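Local atomic coordinates of pyrethroid hydrolase (Sphingobium faniae, PDB entry 5Y5R), a protein that hydrolyses pyrethroid insecticides, splitting the ester bond to release an alcohol and a cyclopropanecarboxylic acid. Residues L200-L205 against A228-Y233; L98-A103 against R194-A199; D20-L25 against R239-I244; M156-G161 against Y233-E238. All coordinates share one frame; numbering follows the deposited sequence.

Contact 1. Residues L200-L205 against A228-Y233; sequences LDDVVL and ASHAPY. With 8NL ((2-methyl-3-phenyl-phenyl)methyl (1~{S})-3-[(~{E})-2-chloranyl-3,3,3-tris(fluoranyl)prop-1-enyl]-2,2-dimethyl-cyclopropane-1-carboxylate), chain G.
D201 N donates to A228 O over 3.0 Å, and one residue further along the two loops close in until the CA atoms of D202 and S229 lie 4.0 Å apart. From there the side chains of D202 and H230 run next to each other in the same direction. H230 ND1 gives its hydrogen to D202 OD2 at 2.8 Å in an almost straight bond (173°), on the syn side of the carboxylate and close to the ring plane. CG of H230 is anti to the backbone N (chi1 -168°), which carries NE2 on to the alkoxy oxygen O of the bound pyrethroid ester, 3.3 Å away; S78 OG is also hydrogen-bonded to this ligand. V204 covers one ring face in a CH-pi contact, its CB 3.8 Å from the H230 centroid. L205 N holds D202 OD1 at 3.1 Å in an Asx motif. With alanine in place of H230, D202 OD2 is likely to lose its imidazole mate and the ester oxygen its N-H donor. The line from carboxylate through imidazole to ester is consistent with the charge relay of an alpha/beta hydrolase, and its geometry would suit NE2 to serving the alcohol as it leaves.

Contact 2. Residues L98-A103 against R194-A199; sequences LIYLTA and RLYIEA
Y100 N to L195 O (2.7 Å) is the shortest rung of a parallel ladder in which L195 N also reaches L98 O, I197 N reaches Y100 O, and T102 N reaches I197 O. The strands run with only 17° between their directions. Two side-chain layers follow. On the face of I99, L101, L195 and I197, the branches of I197 divide the work: CD1 lies 4.0 Å from I99 CG2, and CG2 meets L101 CD1 at 3.7 Å. On the other face Y196 carries its ring across the neighbouring strand, CG anti to the backbone N (chi1 -158°), with CD2 3.6 Å from Y100 CB and Y100 O over one ring face. Its hydroxyl donates to A103 O at 2.8 Å, tying the turn beyond the strand back to the sheet. At the C-terminal end T102 CB rests 3.9 Å from A199 CB.

Further out, helix 237-249 lies over the I99 and L101 face through I244 and L240, and helix 207-216 packs on Y196. Y100 OH bonds S85 OG. T102 OG1 bonds D202 OD2, making T102 a second-shell residue of the probable charge relay. These central strands of the alpha/beta hydrolase are thus joined by backbone bonds and by the apolar face of I99, L101, L195 and I197, and the T102 hydroxyl, just past the strand end, is likely to steady D202.

Contact 3. Residues D20-L25 against R239-I244; sequences DAVVPL and RLAEAI. With SO4 (sulfate ion), chain H.
V22 pushes its forked end into a shallow hollow on helix 237-249 bordered by L240, A241 and I244. With CG1 anti to the backbone N (chi1 -177°), the two methyls part company: CG1 sits 4.0 Å from A241 CB and more loosely against I244 CD1, while CG2 is turned to L240 CD2 at 4.4 Å. The fit works in the other direction too. The small bump of A241 CB enters the notch between V22 and L25, three residues apart, and comes 3.8 Å from L25 CB. No hydrogen bond crosses here; the two parts are joined by apolar packing, and because A241 has just a methyl to offer, the backbones can approach to 6.0 Å between the CA atoms of V22 and A241. P237 and Y233 add further walls round V22, and L26 continues the packing on A241 and I244.

R239 points away from this interface and bends at chi3 round a sulfate, probably from the crystallisation liquor. R239 N (2.8 Å) and NE both donate to sulfate O2, and NH2 reaches O3 at 2.8 Å, so the anion sits at the edge of the guanidinium beside the first turn of the helix. Behind the contact, L240 and I244 rest on L101 and I99 of the central strand 95-101. The arrangement is the alpha/beta hydrolase layering, with the C-terminal helix laid on the parallel sheet and flanked by the helix that follows the first strand.

Contact 4. Residues M156-G161 against Y233-E238; sequences MGDYPG and YYSMPE. With SO4 (sulfate ion), chain H.
Y159 and Y234 meet through unlike first torsions: in Y159 CG is anti to the backbone N (chi1 -169°), while in Y234 it lies beside the N and anti to the carbonyl carbon (chi1 -71°). The result is a T-shaped pair, planes at 89° and centroids 5.0 Å apart, with the CD1 edge of Y159 over the centre of the Y234 ring and 3.7 Å from its CG. Y233 CE2 lies over the opposite face, so Y234 is held between two aromatic neighbours. P160 leans on the backbone beside it, its CG 3.2 Å from Y234 O. Past the ring, Y234 OH bonds H169 ND1, which fixes the far end. Cutting Y234 back to alanine is likely to leave the Y159 edge with no face to rest on and H169 without its hydroxyl mate.

On the other flank D158 turns its carboxylate to the helix. S235 OG donates to D158 OD1 at 2.7 Å, on the anti side and somewhat out of the carboxylate plane. The same OD1 accepts from S229 N, and OD2 from A231 N. Beyond the break at M236, E238 N donates to sulfate O1 at 3.1 Å, an anion settled by the start of helix 237-249. Buried D158 is thus gripped by donors from both ends of helix 232-235: A231 N at its N-cap, with S229 N just before it, and S235 OG at its last residue. Together they would probably stabilise its negative charge; in this way the loop 156-161 is bonded to the segment carrying H230, the likely relay histidine.

How the contacts relate
Each of the four contacts has at least one segment within residues 194-244 of the alpha/beta hydrolase chain. Contact 2 lies deepest, in the parallel sheet, and contact 1 follows it directly in the chain, at the C-terminal ends of the strands; their centres are 12 Å apart. The centre of contact 4 is about 10 Å from that of contact 1; it shares Y233 and helix 232-235 with it, and approaches from the loop after helix 148-155. Contact 3 spans the longest stretch, bringing residues 20-25 to helix 237-249, which contact 4 also uses; those two centres are 11 Å apart and share the sulfate. Contacts 2 and 4 interleave along the chain without touching. Contacts 1, 2 and 4 meet round D202 and H230, while contact 3 packs the C-terminal helix further off.

Contact 1. Residues L200-L205 against A228-Y233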
# COMPACT_ATOMS: atom_id res chain seq x y z
N LEU A 200 12.67 -7.95 1.38
CA LEU A 200 13.86 -8.37 0.62
C LEU A 200 13.58 -9.50 -0.38
O LEU A 200 14.22 -9.55 -1.44
CB LEU A 200 14.96 -8.79 1.58
CG LEU A 200 15.44 -7.60 2.42
CD1 LEU A 200 16.39 -8.04 3.54
CD2 LEU A 200 16.12 -6.60 1.50
N ASP A 201 12.67 -10.42 -0.07
CA ASP A 201 12.46 -11.57 -0.94
C ASP A 201 11.17 -11.47 -1.75
O ASP A 201 10.62 -12.49 -2.15
CB ASP A 201 12.48 -12.88 -0.15
CG ASP A 201 13.79 -13.08 0.63
OD1 ASP A 201 14.75 -12.32 0.37
OD2 ASP A 201 13.88 -14.01 1.47
N ASP A 202 10.67 -10.27 -1.96
CA ASP A 202 9.47 -10.08 -2.75
C ASP A 202 9.73 -10.43 -4.23
O ASP A 202 10.73 -9.99 -4.81
CB ASP A 202 8.97 -8.64 -2.57
CG ASP A 202 7.52 -8.45 -3.04
OD1 ASP A 202 7.04 -9.23 -3.92
OD2 ASP A 202 6.84 -7.55 -2.51
N VAL A 203 8.87 -11.26 -4.82
CA VAL A 203 8.94 -11.57 -6.24
C VAL A 203 7.83 -10.93 -7.06
O VAL A 203 7.92 -10.93 -8.30
CB VAL A 203 8.98 -13.09 -6.50
CG1 VAL A 203 10.22 -13.73 -5.87
CG2 VAL A 203 7.67 -13.76 -6.08
N VAL A 204 6.79 -10.41 -6.41
CA VAL A 204 5.81 -9.56 -7.09
C VAL A 204 6.47 -8.24 -7.47
O VAL A 204 6.63 -7.90 -8.65
CB VAL A 204 4.61 -9.33 -6.16
CG1 VAL A 204 3.60 -8.33 -6.73
CG2 VAL A 204 3.97 -10.65 -5.80
N LEU A 205 6.99 -7.55 -6.47
CA LEU A 205 7.71 -6.30 -6.64
C LEU A 205 9.16 -6.53 -6.22
O LEU A 205 9.47 -6.51 -5.02
CB LEU A 205 7.07 -5.20 -5.79
CG LEU A 205 7.75 -3.84 -5.84
CD1 LEU A 205 7.58 -3.29 -7.20
CD2 LEU A 205 7.11 -2.96 -4.83
N ALA A 228 11.34 -10.73 4.18
CA ALA A 228 10.01 -11.28 3.88
C ALA A 228 9.70 -11.21 2.38
O ALA A 228 10.26 -10.40 1.65
CB ALA A 228 8.94 -10.52 4.65
N SER A 229 8.72 -12.01 1.94
CA SER A 229 8.25 -11.84 0.57
C SER A 229 7.10 -10.85 0.57
O SER A 229 7.10 -9.92 1.39
CB SER A 229 7.85 -13.16 -0.10
OG SER A 229 6.96 -13.94 0.66
N HIS A 230 6.12 -11.02 -0.33
CA HIS A 230 5.22 -9.93 -0.70
C HIS A 230 4.40 -9.38 0.47
O HIS A 230 3.99 -8.22 0.45
CB HIS A 230 4.26 -10.37 -1.81
CG HIS A 230 3.51 -9.23 -2.42
ND1 HIS A 230 4.14 -8.07 -2.83
CD2 HIS A 230 2.18 -9.01 -2.59
CE1 HIS A 230 3.24 -7.22 -3.28
NE2 HIS A 230 2.04 -7.75 -3.12
N ALA A 231 4.11 -10.18 1.49
CA ALA A 231 3.13 -9.81 2.51
C ALA A 231 3.72 -9.92 3.92
O ALA A 231 3.41 -10.86 4.66
CB ALA A 231 1.87 -10.65 2.37
N PRO A 232 4.56 -8.97 4.33
CA PRO A 232 5.14 -9.06 5.68
C PRO A 232 4.08 -9.02 6.78
O PRO A 232 4.32 -9.53 7.88
CB PRO A 232 6.09 -7.85 5.74
CG PRO A 232 6.22 -7.36 4.34
CD PRO A 232 4.95 -7.72 3.65
N TYR A 233 2.92 -8.40 6.53
CA TYR A 233 1.86 -8.38 7.55
C TYR A 233 1.31 -9.77 7.87
O TYR A 233 0.63 -9.94 8.89
CB TYR A 233 0.70 -7.45 7.14
CG TYR A 233 0.18 -7.68 5.73
CD1 TYR A 233 0.75 -7.01 4.64
CD2 TYR A 233 -0.88 -8.54 5.49
CE1 TYR A 233 0.30 -7.22 3.38
CE2 TYR A 233 -1.35 -8.74 4.23
CZ TYR A 233 -0.77 -8.08 3.18
OH TYR A 233 -1.22 -8.30 1.93
C 8NL G . -3.16 -9.01 -5.56
C8 8NL G . -5.24 -12.18 -4.12
C9 8NL G . -6.11 -13.05 -4.76
C10 8NL G . -5.76 -13.64 -5.96
C11 8NL G . -4.51 -13.32 -6.48
C12 8NL G . -3.64 -12.45 -5.83
C13 8NL G . -1.45 -7.33 -3.70
O 8NL G . -0.65 -7.09 -4.89
CL 8NL G . 1.39 -5.36 -11.51
C21 8NL G . 0.65 -5.33 -9.91
C22 8NL G . -0.72 -5.94 -9.76
F2 8NL G . -0.59 -7.10 -9.14
F1 8NL G . -1.57 -5.17 -9.11
F 8NL G . -1.19 -6.13 -10.98
C20 8NL G . 1.33 -4.83 -8.87
C16 8NL G . 0.72 -4.77 -7.49
C17 8NL G . 1.87 -4.48 -6.53
C18 8NL G . 1.44 -3.02 -6.42
C19 8NL G . 3.26 -4.69 -7.16
C15 8NL G . 1.01 -5.76 -6.36
C14 8NL G . -0.16 -5.77 -5.37
O1 8NL G . -0.72 -4.72 -5.05
C2 8NL G . -1.93 -8.76 -3.41
C3 8NL G . -1.56 -9.28 -2.17
C4 8NL G . -1.93 -10.56 -1.77
C5 8NL G . -2.73 -11.35 -2.60
C6 8NL G . -3.13 -10.88 -3.85
C1 8NL G . -2.73 -9.57 -4.25
C7 8NL G . -4.00 -11.84 -4.63

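Contact 2. Residues L98-A103 against R194-A199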
# COMPACT_ATOMS: atom_id res chain seq x y z
N LEU A 98 4.69 9.12 6.28
CA LEU A 98 4.31 8.23 5.19
C LEU A 98 5.15 6.96 5.24
O LEU A 98 6.38 7.02 5.25
CB LEU A 98 4.47 8.90 3.82
CG LEU A 98 3.51 10.06 3.54
CD1 LEU A 98 3.88 10.76 2.24
CD2 LEU A 98 2.04 9.60 3.50
N ILE A 99 4.49 5.81 5.23
CA ILE A 99 5.18 4.53 5.25
C ILE A 99 4.82 3.77 3.98
O ILE A 99 3.65 3.44 3.77
CB ILE A 99 4.79 3.71 6.48
CG1 ILE A 99 5.09 4.47 7.77
CG2 ILE A 99 5.52 2.39 6.47
CD1 ILE A 99 4.72 3.68 8.97
N TYR A 100 5.83 3.42 3.19
CA TYR A 100 5.65 2.65 1.95
C TYR A 100 6.16 1.23 2.18
O TYR A 100 7.37 0.98 2.20
CB TYR A 100 6.38 3.32 0.78
CG TYR A 100 5.86 4.68 0.42
CD1 TYR A 100 6.25 5.81 1.12
CD2 TYR A 100 4.96 4.84 -0.61
CE1 TYR A 100 5.80 7.06 0.80
CE2 TYR A 100 4.49 6.08 -0.94
CZ TYR A 100 4.90 7.20 -0.22
OH TYR A 100 4.44 8.45 -0.57
N LEU A 101 5.23 0.28 2.31
CA LEU A 101 5.54 -1.11 2.63
C LEU A 101 5.55 -1.93 1.34
O LEU A 101 4.49 -2.38 0.87
CB LEU A 101 4.55 -1.67 3.66
CG LEU A 101 4.65 -3.16 3.99
CD1 LEU A 101 6.06 -3.59 4.46
CD2 LEU A 101 3.60 -3.55 5.01
N THR A 102 6.76 -2.20 0.84
CA THR A 102 7.05 -2.75 -0.49
C THR A 102 5.96 -2.23 -1.42
O THR A 102 5.19 -2.98 -2.02
CB THR A 102 7.24 -4.28 -0.44
OG1 THR A 102 7.68 -4.78 -1.71
CG2 THR A 102 5.97 -5.05 0.04
N ALA A 103 5.87 -0.90 -1.47
CA ALA A 103 4.74 -0.17 -2.02
C ALA A 103 5.18 0.66 -3.21
O ALA A 103 6.36 0.92 -3.39
CB ALA A 103 4.09 0.75 -0.96
N ARG A 194 9.24 10.37 5.26
CA ARG A 194 8.91 9.20 4.44
C ARG A 194 9.77 8.03 4.88
O ARG A 194 10.95 8.20 5.21
CB ARG A 194 9.14 9.49 2.94
CG ARG A 194 8.28 10.58 2.34
CD ARG A 194 8.72 10.90 0.90
NE ARG A 194 10.07 11.48 0.82
CZ ARG A 194 10.30 12.79 0.83
NH1 ARG A 194 9.27 13.62 0.91
NH2 ARG A 194 11.54 13.26 0.75
N LEU A 195 9.15 6.86 4.97
CA LEU A 195 9.85 5.62 5.27
C LEU A 195 9.43 4.56 4.26
O LEU A 195 8.23 4.38 4.00
CB LEU A 195 9.56 5.17 6.70
CG LEU A 195 9.88 3.74 7.11
CD1 LEU A 195 11.38 3.54 7.05
CD2 LEU A 195 9.36 3.49 8.52
N TYR A 196 10.42 3.87 3.69
CA TYR A 196 10.21 2.70 2.86
C TYR A 196 10.62 1.45 3.63
O TYR A 196 11.77 1.33 4.05
CB TYR A 196 11.01 2.78 1.55
CG TYR A 196 10.43 1.90 0.45
CD1 TYR A 196 10.71 0.55 0.38
CD2 TYR A 196 9.58 2.44 -0.50
CE1 TYR A 196 10.16 -0.24 -0.64
CE2 TYR A 196 9.03 1.66 -1.50
CZ TYR A 196 9.31 0.33 -1.57
OH TYR A 196 8.73 -0.41 -2.57
N ILE A 197 9.70 0.52 3.80
CA ILE A 197 10.00 -0.79 4.38
C ILE A 197 10.08 -1.77 3.22
O ILE A 197 9.05 -2.09 2.61
CB ILE A 197 8.94 -1.24 5.40
CG1 ILE A 197 8.76 -0.19 6.49
CG2 ILE A 197 9.32 -2.60 5.99
CD1 ILE A 197 7.86 -0.64 7.63
N GLU A 198 11.30 -2.20 2.89
CA GLU A 198 11.53 -3.15 1.83
C GLU A 198 11.21 -4.55 2.34
O GLU A 198 11.51 -4.88 3.49
CB GLU A 198 12.99 -3.17 1.34
CG GLU A 198 13.68 -1.86 1.10
CD GLU A 198 15.19 -2.06 0.81
OE1 GLU A 198 15.85 -2.87 1.49
OE2 GLU A 198 15.71 -1.41 -0.10
N ALA A 199 10.67 -5.36 1.45
CA ALA A 199 10.52 -6.81 1.64
C ALA A 199 11.58 -7.46 0.76
O ALA A 199 11.46 -7.44 -0.47
CB ALA A 199 9.11 -7.25 1.27

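Contact 3. Residues D20-L25 against R239-I244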
# COMPACT_ATOMS: atom_id res chain seq x y z
N ASP A 20 -5.10 -7.80 9.91
CA ASP A 20 -5.64 -8.25 11.19
C ASP A 20 -4.55 -8.68 12.17
O ASP A 20 -4.74 -8.57 13.39
CB ASP A 20 -6.62 -9.40 10.98
CG ASP A 20 -7.99 -8.92 10.60
OD1 ASP A 20 -8.23 -7.69 10.60
OD2 ASP A 20 -8.84 -9.79 10.32
N ALA A 21 -3.39 -9.13 11.69
CA ALA A 21 -2.38 -9.53 12.66
C ALA A 21 -1.60 -8.35 13.22
O ALA A 21 -1.04 -8.44 14.31
CB ALA A 21 -1.41 -10.52 12.01
N VAL A 22 -1.65 -7.21 12.54
CA VAL A 22 -0.88 -6.05 12.92
C VAL A 22 -1.67 -5.08 13.80
O VAL A 22 -1.09 -4.42 14.67
CB VAL A 22 -0.38 -5.38 11.62
CG1 VAL A 22 0.48 -4.21 11.90
CG2 VAL A 22 0.45 -6.39 10.84
N VAL A 23 -2.98 -4.97 13.59
CA VAL A 23 -3.76 -3.93 14.25
C VAL A 23 -3.65 -3.97 15.78
O VAL A 23 -3.25 -2.95 16.39
CB VAL A 23 -5.22 -4.01 13.79
CG1 VAL A 23 -6.09 -3.18 14.71
CG2 VAL A 23 -5.31 -3.52 12.34
N PRO A 24 -3.95 -5.09 16.45
CA PRO A 24 -3.82 -5.10 17.91
C PRO A 24 -2.42 -4.81 18.41
O PRO A 24 -2.28 -4.21 19.49
CB PRO A 24 -4.28 -6.52 18.29
CG PRO A 24 -4.06 -7.34 17.03
CD PRO A 24 -4.41 -6.40 15.94
N LEU A 25 -1.37 -5.19 17.65
CA LEU A 25 -0.01 -4.93 18.13
C LEU A 25 0.28 -3.44 18.20
O LEU A 25 0.89 -2.97 19.17
CB LEU A 25 1.02 -5.63 17.25
CG LEU A 25 0.84 -7.15 17.23
CD1 LEU A 25 1.81 -7.78 16.25
CD2 LEU A 25 0.96 -7.72 18.63
N ARG A 239 7.59 -7.84 14.06
CA ARG A 239 8.69 -7.02 13.58
C ARG A 239 8.17 -5.85 12.77
O ARG A 239 8.72 -4.74 12.84
CB ARG A 239 9.65 -7.86 12.73
CG ARG A 239 10.54 -8.80 13.56
CD ARG A 239 11.30 -9.85 12.75
NE ARG A 239 10.47 -11.04 12.49
CZ ARG A 239 10.87 -12.15 11.86
NH1 ARG A 239 12.12 -12.28 11.43
NH2 ARG A 239 10.01 -13.15 11.66
N LEU A 240 7.12 -6.09 11.99
CA LEU A 240 6.56 -5.06 11.14
C LEU A 240 5.90 -3.98 11.96
O LEU A 240 6.16 -2.80 11.75
CB LEU A 240 5.55 -5.68 10.16
CG LEU A 240 4.83 -4.67 9.28
CD1 LEU A 240 5.88 -3.82 8.52
CD2 LEU A 240 3.86 -5.35 8.30
N ALA A 241 5.05 -4.38 12.92
CA ALA A 241 4.39 -3.40 13.77
C ALA A 241 5.39 -2.63 14.63
O ALA A 241 5.18 -1.44 14.91
CB ALA A 241 3.32 -4.09 14.65
N GLU A 242 6.46 -3.30 15.07
CA GLU A 242 7.52 -2.62 15.82
C GLU A 242 8.12 -1.46 15.02
O GLU A 242 8.29 -0.35 15.53
CB GLU A 242 8.62 -3.61 16.20
CG GLU A 242 9.79 -2.97 16.94
CD GLU A 242 10.86 -3.98 17.36
OE1 GLU A 242 10.81 -5.13 16.87
OE2 GLU A 242 11.76 -3.62 18.15
N ALA A 243 8.49 -1.73 13.77
CA ALA A 243 9.08 -0.68 12.95
C ALA A 243 8.07 0.43 12.68
O ALA A 243 8.43 1.60 12.66
CB ALA A 243 9.61 -1.26 11.65
N ILE A 244 6.80 0.08 12.47
CA ILE A 244 5.79 1.12 12.25
C ILE A 244 5.65 2.01 13.48
O ILE A 244 5.56 3.24 13.37
CB ILE A 244 4.43 0.52 11.84
CG1 ILE A 244 4.53 -0.22 10.51
CG2 ILE A 244 3.37 1.59 11.77
CD1 ILE A 244 3.39 -1.27 10.29
S SO4 H . 7.28 -11.92 14.13
O1 SO4 H . 5.83 -11.77 14.08
O2 SO4 H . 7.90 -10.63 13.78
O3 SO4 H . 7.66 -13.00 13.24
O4 SO4 H . 7.71 -12.27 15.49

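Contact 4. Residues M156-G161 against Y233-E238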
# COMPACT_ATOMS: atom_id res chain seq x y z
N MSE A 156 0.81 -15.02 -1.74
CA MSE A 156 0.37 -15.39 -0.36
C MSE A 156 1.33 -16.38 0.31
O MSE A 156 0.95 -17.14 1.22
CB MSE A 156 -1.03 -16.03 -0.37
CG MSE A 156 -2.17 -15.20 -0.99
SE MSE A 156 -3.64 -16.36 -1.67
CE MSE A 156 -3.26 -16.17 -3.62
N GLY A 157 2.57 -16.41 -0.17
CA GLY A 157 3.57 -17.29 0.41
C GLY A 157 3.90 -16.97 1.85
O GLY A 157 4.45 -17.83 2.55
N ASP A 158 3.68 -15.72 2.28
CA ASP A 158 3.93 -15.27 3.65
C ASP A 158 2.84 -15.67 4.63
O ASP A 158 3.00 -15.37 5.82
CB ASP A 158 4.10 -13.76 3.72
CG ASP A 158 5.39 -13.29 3.07
OD1 ASP A 158 6.42 -13.21 3.77
OD2 ASP A 158 5.36 -12.98 1.86
N TYR A 159 1.72 -16.25 4.17
CA TYR A 159 0.64 -16.55 5.11
C TYR A 159 1.07 -17.67 6.05
O TYR A 159 1.49 -18.74 5.57
CB TYR A 159 -0.66 -16.93 4.39
CG TYR A 159 -1.84 -16.97 5.35
CD1 TYR A 159 -2.38 -15.80 5.85
CD2 TYR A 159 -2.37 -18.17 5.79
CE1 TYR A 159 -3.43 -15.80 6.74
CE2 TYR A 159 -3.42 -18.20 6.69
CZ TYR A 159 -3.96 -17.01 7.16
OH TYR A 159 -5.00 -17.01 8.06
N PRO A 160 0.97 -17.48 7.38
CA PRO A 160 1.36 -18.57 8.28
C PRO A 160 0.55 -19.85 8.05
O PRO A 160 -0.56 -19.82 7.61
CB PRO A 160 1.09 -17.99 9.67
CG PRO A 160 0.97 -16.54 9.50
CD PRO A 160 0.45 -16.32 8.11
N GLY A 161 1.11 -20.98 8.38
CA GLY A 161 0.40 -22.22 8.13
C GLY A 161 0.17 -22.39 6.65
O GLY A 161 1.12 -22.63 5.93
N TYR A 233 2.92 -8.40 6.53
CA TYR A 233 1.86 -8.38 7.55
C TYR A 233 1.31 -9.77 7.87
O TYR A 233 0.63 -9.94 8.89
CB TYR A 233 0.70 -7.45 7.14
CG TYR A 233 0.18 -7.68 5.73
CD1 TYR A 233 0.75 -7.01 4.64
CD2 TYR A 233 -0.88 -8.54 5.49
CE1 TYR A 233 0.30 -7.22 3.38
CE2 TYR A 233 -1.35 -8.74 4.23
CZ TYR A 233 -0.77 -8.08 3.18
OH TYR A 233 -1.22 -8.30 1.93
N TYR A 234 1.57 -10.76 7.02
CA TYR A 234 1.27 -12.15 7.35
C TYR A 234 2.44 -12.86 8.04
O TYR A 234 2.21 -13.67 8.93
CB TYR A 234 0.89 -12.94 6.10
CG TYR A 234 -0.46 -12.63 5.50
CD1 TYR A 234 -1.52 -12.10 6.24
CD2 TYR A 234 -0.68 -12.89 4.13
CE1 TYR A 234 -2.77 -11.82 5.63
CE2 TYR A 234 -1.89 -12.64 3.53
CZ TYR A 234 -2.93 -12.11 4.24
OH TYR A 234 -4.09 -11.87 3.54
N SER A 235 3.68 -12.65 7.61
CA SER A 235 4.75 -13.50 8.11
C SER A 235 5.48 -12.93 9.32
O SER A 235 6.00 -13.73 10.10
CB SER A 235 5.76 -13.84 7.02
OG SER A 235 6.24 -12.67 6.44
N MSE A 236 5.56 -11.61 9.49
CA MSE A 236 6.20 -11.07 10.71
C MSE A 236 5.51 -9.82 11.24
O MSE A 236 6.10 -8.74 11.29
CB MSE A 236 7.68 -10.78 10.43
CG MSE A 236 7.87 -10.17 9.05
SE MSE A 236 9.78 -10.08 8.53
CE MSE A 236 10.14 -11.87 7.99
N PRO A 237 4.25 -9.98 11.64
CA PRO A 237 3.50 -8.82 12.16
C PRO A 237 4.20 -8.11 13.30
O PRO A 237 4.10 -6.88 13.40
CB PRO A 237 2.18 -9.44 12.64
CG PRO A 237 2.51 -10.87 12.89
CD PRO A 237 3.52 -11.24 11.83
N GLU A 238 4.87 -8.86 14.18
CA GLU A 238 5.55 -8.28 15.35
C GLU A 238 6.68 -7.35 14.93
O GLU A 238 6.74 -6.18 15.35
CB GLU A 238 6.09 -9.40 16.22
CG GLU A 238 5.07 -10.22 17.01
CD GLU A 238 4.62 -9.54 18.29
OE1 GLU A 238 4.98 -8.36 18.50
OE2 GLU A 238 3.92 -10.19 19.10
S SO4 H . 7.28 -11.92 14.13
O1 SO4 H . 5.83 -11.77 14.08
O2 SO4 H . 7.90 -10.63 13.78
O3 SO4 H . 7.66 -13.00 13.24
O4 SO4 H . 7.71 -12.27 15.49